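Local coordinates for protein YiiM (Escherichia coli, PDB 1O65), which probably acts as a molybdenum-binding oxidoreductase of the MOSC family and may also bind pyridoxal phosphate, at residues Leu122-Gln127 with Ser159-Gly164; Asn109-Asp114 with Val175-Asp180. One frame throughout, in Å; residues are numbered along the deposited sequence.

Interaction 1 of 2, residues Leu122-Gln127 with Ser159-Gly164; sequences LIQVSQ and SVIAPG
Leu122-Gln124 and Ser159-Ala162 run antiparallel, their directions 163° apart, with Gln124 opposite Ser159 as a hydrogen-bonded pair, Ile123 opposite Val160 as a non-hydrogen-bonded one, and a classic beta bulge where Ile161 and Ala162 both face Leu122. Gln124 N donates to Ser159 O at 2.9 Å, and Ser159 N to Gln124 O. The bulge is read from Leu122 O, which takes Ala162 N at 3.0 Å and, more weakly because the N-H is bent to 129°, Ile161 N. Leu122 N returns a bond to a lone pair of Ala162 O. Leu122 CB lies 3.8 Å from Ile161 CB, while its CD1 reaches the Ala162 methyl. Ile161 crosses Gln124 at a slant, its CG1 meeting Gln124 CB at 3.7 Å. Gln124 is extended, with CG trans to the backbone N (chi1 -179°), and one water donates to Gln124 OE1 and accepts from Ser159 OG, 2.7 Å from each; NE2 turns instead to Gly113 O. On the other face Ile123 CG2 touches Val160 CG2, and both side chains also meet Leu46. The chemistry implies a seam set by backbone bonds, apolar on the face of Ile123 and Val160 and water-bridged beside Gln124; the bulge coincides with the corner at Ile161.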
ATOM      1  N   LEU A 122     -13.047   6.613  -7.496  1.00 24.58           N
ATOM      2  CA  LEU A 122     -12.787   7.121  -6.168  1.00 23.67           C
ATOM      3  C   LEU A 122     -12.156   5.965  -5.367  1.00 23.16           C
ATOM      4  O   LEU A 122     -12.728   4.876  -5.292  1.00 21.69           O
ATOM      5  CB  LEU A 122     -14.049   7.587  -5.443  1.00 22.90           C
ATOM      6  CG  LEU A 122     -14.691   8.874  -5.932  1.00 23.72           C
ATOM      7  CD1 LEU A 122     -15.974   9.166  -5.166  1.00 21.62           C
ATOM      8  CD2 LEU A 122     -13.719  10.047  -5.863  1.00 21.58           C
ATOM      9  N   ILE A 123     -10.937   6.200  -4.903  1.00 22.10           N
ATOM     10  CA  ILE A 123     -10.200   5.184  -4.174  1.00 21.79           C
ATOM     11  C   ILE A 123      -9.791   5.735  -2.803  1.00 22.66           C
ATOM     12  O   ILE A 123      -9.679   6.964  -2.660  1.00 21.95           O
ATOM     13  CB  ILE A 123      -8.963   4.696  -4.950  1.00 20.25           C
ATOM     14  CG1 ILE A 123      -7.930   5.789  -5.132  1.00 17.99           C
ATOM     15  CG2 ILE A 123      -9.415   4.109  -6.294  1.00 19.53           C
ATOM     16  CD1 ILE A 123      -6.612   5.375  -5.770  1.00 12.93           C
ATOM     17  N   GLN A 124      -9.650   4.823  -1.839  1.00 19.42           N
ATOM     18  CA  GLN A 124      -9.292   5.201  -0.497  1.00 17.78           C
ATOM     19  C   GLN A 124      -8.169   4.336   0.080  1.00 16.83           C
ATOM     20  O   GLN A 124      -8.228   3.119   0.017  1.00 14.00           O
ATOM     21  CB  GLN A 124     -10.514   5.137   0.431  1.00 15.89           C
ATOM     22  CG  GLN A 124     -10.162   5.555   1.882  1.00 13.69           C
ATOM     23  CD  GLN A 124     -11.420   5.711   2.710  1.00 13.63           C
ATOM     24  OE1 GLN A 124     -12.229   4.790   2.803  1.00 16.22           O
ATOM     25  NE2 GLN A 124     -11.600   6.855   3.341  1.00 18.81           N
ATOM     26  N   VAL A 125      -7.194   4.991   0.700  1.00 17.39           N
ATOM     27  CA  VAL A 125      -6.052   4.261   1.296  1.00 18.46           C
ATOM     28  C   VAL A 125      -6.582   3.448   2.466  1.00 18.44           C
ATOM     29  O   VAL A 125      -7.208   4.010   3.358  1.00 18.37           O
ATOM     30  CB  VAL A 125      -4.925   5.196   1.733  1.00 19.30           C
ATOM     31  CG1 VAL A 125      -3.804   4.431   2.424  1.00 18.10           C
ATOM     32  CG2 VAL A 125      -4.394   5.961   0.524  1.00 18.63           C
ATOM     33  N   SER A 126      -6.369   2.136   2.439  1.00 18.57           N
ATOM     34  CA  SER A 126      -6.962   1.286   3.481  1.00 19.27           C
ATOM     35  C   SER A 126      -5.957   0.690   4.431  1.00 19.88           C
ATOM     36  O   SER A 126      -6.288   0.332   5.562  1.00 20.79           O
ATOM     37  CB  SER A 126      -7.745   0.166   2.760  1.00 15.30           C
ATOM     38  OG  SER A 126      -6.779  -0.729   2.205  1.00 19.66           O
ATOM     39  N   GLN A 127      -4.692   0.575   4.025  1.00 21.52           N
ATOM     40  CA  GLN A 127      -3.663   0.027   4.910  1.00 22.26           C
ATOM     41  C   GLN A 127      -2.292   0.080   4.238  1.00 23.15           C
ATOM     42  O   GLN A 127      -2.196   0.168   3.008  1.00 23.65           O
ATOM     43  CB  GLN A 127      -3.951  -1.462   5.216  1.00 19.30           C
ATOM     44  CG  GLN A 127      -3.928  -2.339   3.959  1.00 21.37           C
ATOM     45  CD  GLN A 127      -3.949  -3.827   4.297  1.00 24.24           C
ATOM     46  OE1 GLN A 127      -4.957  -4.412   4.690  1.00 21.64           O
ATOM     47  NE2 GLN A 127      -2.782  -4.467   4.202  1.00 24.56           N
ATOM     48  N   SER A 159      -8.961   0.775  -1.129  1.00 20.56           N
ATOM     49  CA  SER A 159     -10.281   0.176  -1.327  1.00 22.64           C
ATOM     50  C   SER A 159     -10.915   1.020  -2.449  1.00 23.49           C
ATOM     51  O   SER A 159     -10.506   2.178  -2.660  1.00 24.91           O
ATOM     52  CB  SER A 159     -11.197   0.172  -0.126  1.00 21.96           C
ATOM     53  OG  SER A 159     -11.401   1.476   0.358  1.00 24.63           O
ATOM     54  N   VAL A 160     -11.817   0.436  -3.212  1.00 22.66           N
ATOM     55  CA  VAL A 160     -12.426   1.219  -4.293  1.00 20.67           C
ATOM     56  C   VAL A 160     -13.735   1.788  -3.786  1.00 21.58           C
ATOM     57  O   VAL A 160     -14.666   1.051  -3.509  1.00 21.56           O
ATOM     58  CB  VAL A 160     -12.542   0.365  -5.562  1.00 19.43           C
ATOM     59  CG1 VAL A 160     -13.395   1.027  -6.633  1.00 17.54           C
ATOM     60  CG2 VAL A 160     -11.136   0.123  -6.144  1.00 14.63           C
ATOM     61  N   ILE A 161     -13.803   3.116  -3.632  1.00 21.81           N
ATOM     62  CA  ILE A 161     -15.000   3.780  -3.162  1.00 21.88           C
ATOM     63  C   ILE A 161     -16.023   3.892  -4.287  1.00 22.68           C
ATOM     64  O   ILE A 161     -17.198   3.650  -4.055  1.00 23.39           O
ATOM     65  CB  ILE A 161     -14.698   5.161  -2.574  1.00 22.31           C
ATOM     66  CG1 ILE A 161     -13.725   5.089  -1.393  1.00 18.68           C
ATOM     67  CG2 ILE A 161     -16.003   5.876  -2.196  1.00 19.76           C
ATOM     68  CD1 ILE A 161     -14.069   4.109  -0.305  1.00 15.81           C
ATOM     69  N   ALA A 162     -15.627   4.302  -5.473  1.00 23.16           N
ATOM     70  CA  ALA A 162     -16.549   4.377  -6.605  1.00 24.93           C
ATOM     71  C   ALA A 162     -15.841   3.804  -7.845  1.00 25.89           C
ATOM     72  O   ALA A 162     -14.812   4.343  -8.280  1.00 25.59           O
ATOM     73  CB  ALA A 162     -17.024   5.773  -6.936  1.00 23.10           C
ATOM     74  N   PRO A 163     -16.403   2.707  -8.342  1.00 25.21           N
ATOM     75  CA  PRO A 163     -15.845   2.071  -9.527  1.00 25.61           C
ATOM     76  C   PRO A 163     -15.998   2.944 -10.747  1.00 25.20           C
ATOM     77  O   PRO A 163     -16.872   3.828 -10.798  1.00 26.07           O
ATOM     78  CB  PRO A 163     -16.559   0.737  -9.641  1.00 25.69           C
ATOM     79  CG  PRO A 163     -17.313   0.526  -8.395  1.00 25.89           C
ATOM     80  CD  PRO A 163     -17.253   1.773  -7.565  1.00 25.96           C
ATOM     81  N   GLY A 164     -15.079   2.834 -11.700  1.00 26.25           N
ATOM     82  CA  GLY A 164     -15.176   3.649 -12.907  1.00 28.41           C
ATOM     83  C   GLY A 164     -13.988   3.489 -13.838  1.00 30.58           C
ATOM     84  O   GLY A 164     -13.024   2.780 -13.531  1.00 32.00           O
TER
HETATM   85  O   HOH W   1     -11.280   2.243   2.894  1.00 19.89           O

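Interaction 2 of 2, residues Asn109-Asp114 with Val175-Asp180; sequences NVYMGD and VSRVSD
Arg177 and Asp114 form a salt bridge between a turn and the chain leaving strand 172-176, at the place where strand 115-118 begins and its paired strand 172-176 ends. The guanidinium takes the carboxylate side-on: Arg177 NE meets the syn side of Asp114 OD1 at 2.9 Å, N-H angle 162°, and Arg177 NH2 reaches Asp114 OD2 at 3.1 Å, further from both planes. From the opposite face of the carboxylate, Tyr111 N donates to Asp114 OD2 at 2.8 Å, which fixes the group's rotation. Bends at chi2 and chi3 fold the arginine back across the Tyr111 ring, with Arg177 CD over the ring face, 4.0 Å from its centroid. The guanidinium plane is inclined 25° to the ring, and Tyr111 CD1 lies over the centre of the Arg177 guanidinium, 3.2 Å above its plane. With an alanine here, the Asp114 carboxylate would probably lose its ionic partner and that face of Tyr111 the cover it has from Arg177. Further along, Ser179 OG donates to Met112 O at 2.7 Å, and a water links Met112 O and Asp114 OD1 to Val178 N. Val178 CG2 lies 3.4 Å from Gly113 O. Asp114 N bonds to Tyr111 O at 3.0 Å, closing a type II beta turn from Tyr111 to Asp114 with glycine at its third position, the arrangement typical of this turn type.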
ATOM      1  N   ASN A 109       3.828  11.070   3.410  1.00 20.12           N
ATOM      2  CA  ASN A 109       2.894  12.148   3.062  1.00 22.31           C
ATOM      3  C   ASN A 109       1.560  11.570   2.565  1.00 23.71           C
ATOM      4  O   ASN A 109       0.746  12.286   1.970  1.00 24.64           O
ATOM      5  CB  ASN A 109       3.479  13.165   2.099  1.00 17.01           C
ATOM      6  CG  ASN A 109       3.695  12.645   0.716  1.00 18.84           C
ATOM      7  OD1 ASN A 109       3.848  11.423   0.571  1.00 22.21           O
ATOM      8  ND2 ASN A 109       3.708  13.493  -0.318  1.00 18.92           N
ATOM      9  N   VAL A 110       1.388  10.256   2.677  1.00 21.98           N
ATOM     10  CA  VAL A 110       0.103   9.640   2.332  1.00 23.13           C
ATOM     11  C   VAL A 110      -0.573   9.248   3.653  1.00 22.56           C
ATOM     12  O   VAL A 110       0.058   8.603   4.492  1.00 21.86           O
ATOM     13  CB  VAL A 110       0.254   8.467   1.371  1.00 24.24           C
ATOM     14  CG1 VAL A 110      -1.009   7.633   1.224  1.00 23.89           C
ATOM     15  CG2 VAL A 110       0.617   9.014  -0.019  1.00 25.67           C
ATOM     16  N   TYR A 111      -1.797   9.708   3.875  1.00 21.31           N
ATOM     17  CA  TYR A 111      -2.480   9.406   5.127  1.00 21.41           C
ATOM     18  C   TYR A 111      -3.531   8.308   4.991  1.00 21.22           C
ATOM     19  O   TYR A 111      -4.183   8.148   3.948  1.00 19.31           O
ATOM     20  CB  TYR A 111      -3.134  10.688   5.665  1.00 23.11           C
ATOM     21  CG  TYR A 111      -2.150  11.708   6.221  1.00 27.00           C
ATOM     22  CD1 TYR A 111      -1.280  12.370   5.362  1.00 26.66           C
ATOM     23  CD2 TYR A 111      -2.071  11.995   7.579  1.00 28.24           C
ATOM     24  CE1 TYR A 111      -0.381  13.295   5.820  1.00 28.39           C
ATOM     25  CE2 TYR A 111      -1.154  12.931   8.046  1.00 30.60           C
ATOM     26  CZ  TYR A 111      -0.311  13.572   7.162  1.00 30.76           C
ATOM     27  OH  TYR A 111       0.620  14.486   7.592  1.00 33.84           O
ATOM     28  N   MET A 112      -3.734   7.569   6.083  1.00 20.40           N
ATOM     29  CA  MET A 112      -4.761   6.515   6.118  1.00 18.20           C
ATOM     30  C   MET A 112      -6.115   7.167   5.871  1.00 17.34           C
ATOM     31  O   MET A 112      -6.372   8.196   6.486  1.00 17.90           O
ATOM     32  CB  MET A 112      -4.793   5.886   7.508  1.00 17.39           C
ATOM     33  CG  MET A 112      -3.479   5.220   7.908  1.00 17.43           C
ATOM     34  SD  MET A 112      -3.060   3.815   6.851  1.00 16.60           S
ATOM     35  CE  MET A 112      -4.430   2.743   7.214  1.00 15.45           C
ATOM     36  N   GLY A 113      -6.944   6.610   5.014  1.00 16.90           N
ATOM     37  CA  GLY A 113      -8.246   7.162   4.702  1.00 16.95           C
ATOM     38  C   GLY A 113      -8.163   8.165   3.551  1.00 18.40           C
ATOM     39  O   GLY A 113      -9.214   8.687   3.165  1.00 20.59           O
ATOM     40  N   ASP A 114      -6.986   8.471   3.038  1.00 17.51           N
ATOM     41  CA  ASP A 114      -6.941   9.472   1.956  1.00 20.65           C
ATOM     42  C   ASP A 114      -7.825   8.969   0.817  1.00 20.56           C
ATOM     43  O   ASP A 114      -7.835   7.775   0.505  1.00 20.78           O
ATOM     44  CB  ASP A 114      -5.564   9.828   1.453  1.00 19.77           C
ATOM     45  CG  ASP A 114      -4.764  10.820   2.260  1.00 22.05           C
ATOM     46  OD1 ASP A 114      -5.270  11.611   3.092  1.00 19.33           O
ATOM     47  OD2 ASP A 114      -3.517  10.827   2.041  1.00 24.23           O
ATOM     48  N   VAL A 175      -8.518  14.306  -2.848  1.00 21.15           N
ATOM     49  CA  VAL A 175      -9.731  15.104  -2.649  1.00 20.75           C
ATOM     50  C   VAL A 175     -10.133  15.209  -1.208  1.00 20.06           C
ATOM     51  O   VAL A 175     -10.702  16.239  -0.808  1.00 19.43           O
ATOM     52  CB  VAL A 175     -10.883  14.621  -3.552  1.00 24.79           C
ATOM     53  CG1 VAL A 175     -11.058  13.103  -3.524  1.00 24.61           C
ATOM     54  CG2 VAL A 175     -12.189  15.260  -3.107  1.00 30.72           C
ATOM     55  N   SER A 176      -9.913  14.165  -0.393  1.00 19.63           N
ATOM     56  CA  SER A 176     -10.230  14.276   1.028  1.00 19.36           C
ATOM     57  C   SER A 176      -9.121  13.701   1.918  1.00 20.93           C
ATOM     58  O   SER A 176      -8.557  12.638   1.659  1.00 19.95           O
ATOM     59  CB  SER A 176     -11.559  13.612   1.374  1.00 14.12           C
ATOM     60  OG  SER A 176     -12.659  14.207   0.680  1.00 14.02           O
ATOM     61  N   ARG A 177      -8.767  14.461   2.954  1.00 21.50           N
ATOM     62  CA  ARG A 177      -7.818  14.050   3.969  1.00 22.69           C
ATOM     63  C   ARG A 177      -8.652  13.870   5.244  1.00 22.88           C
ATOM     64  O   ARG A 177      -9.101  14.889   5.747  1.00 22.41           O
ATOM     65  CB  ARG A 177      -6.667  14.997   4.252  1.00 24.22           C
ATOM     66  CG  ARG A 177      -5.863  14.476   5.479  1.00 23.83           C
ATOM     67  CD  ARG A 177      -4.384  14.561   5.211  1.00 24.05           C
ATOM     68  NE  ARG A 177      -3.937  13.993   3.974  1.00 21.71           N
ATOM     69  CZ  ARG A 177      -2.813  14.334   3.352  1.00 24.15           C
ATOM     70  NH1 ARG A 177      -2.069  15.261   3.923  1.00 27.08           N
ATOM     71  NH2 ARG A 177      -2.445  13.757   2.220  1.00 23.76           N
ATOM     72  N   VAL A 178      -8.846  12.619   5.707  1.00 22.58           N
ATOM     73  CA  VAL A 178      -9.821  12.481   6.809  1.00 21.87           C
ATOM     74  C   VAL A 178      -9.307  11.781   8.039  1.00 23.04           C
ATOM     75  O   VAL A 178     -10.097  11.256   8.839  1.00 23.56           O
ATOM     76  CB  VAL A 178     -11.105  11.807   6.291  1.00 19.25           C
ATOM     77  CG1 VAL A 178     -11.875  12.738   5.337  1.00 16.10           C
ATOM     78  CG2 VAL A 178     -10.798  10.498   5.593  1.00 14.83           C
ATOM     79  N   SER A 179      -7.993  11.719   8.194  1.00 22.41           N
ATOM     80  CA  SER A 179      -7.360  11.171   9.377  1.00 22.25           C
ATOM     81  C   SER A 179      -6.026  11.907   9.579  1.00 24.45           C
ATOM     82  O   SER A 179      -5.553  12.575   8.673  1.00 23.26           O
ATOM     83  CB  SER A 179      -7.096   9.680   9.227  1.00 22.31           C
ATOM     84  OG  SER A 179      -5.761   9.390   8.848  1.00 19.74           O
ATOM     85  N   ASP A 180      -5.401  11.746  10.733  1.00 26.94           N
ATOM     86  CA  ASP A 180      -4.091  12.338  10.960  1.00 30.24           C
ATOM     87  C   ASP A 180      -3.080  11.226  11.211  1.00 29.68           C
ATOM     88  O   ASP A 180      -2.133  11.384  11.965  1.00 30.77           O
ATOM     89  CB  ASP A 180      -4.048  13.376  12.073  1.00 36.13           C
ATOM     90  CG  ASP A 180      -4.273  12.720  13.415  1.00 43.30           C
ATOM     91  OD1 ASP A 180      -4.818  11.589  13.384  1.00 47.52           O
ATOM     92  OD2 ASP A 180      -3.874  13.331  14.440  1.00 50.17           O
TER
HETATM   93  O   HOH W   2      -6.763  11.037   5.147  1.00 14.70           O

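Strand 121-128 joins the two contacts, whose centres are about 12 Å apart. Val125 N probably bonds to Asp114 O at 2.9 Å, and Gln124 NE2 to Gly113 O at 3.0 Å, so the turn of interaction 2 borders the strand of interaction 1; Met112 CE also packs on Ser126 O. Both contacts are partly buried and reach the same mixed sheet. Interaction 1 pairs neighbouring strands through backbone bonds, with buried Ile123 inside and Ile161 exposed at the bulge. Interaction 2 joins a turn to the end of strand 172-176 and the loop after it, relying on side-chain charge, a hydroxyl and water, with Asp114 buried and Val178 exposed.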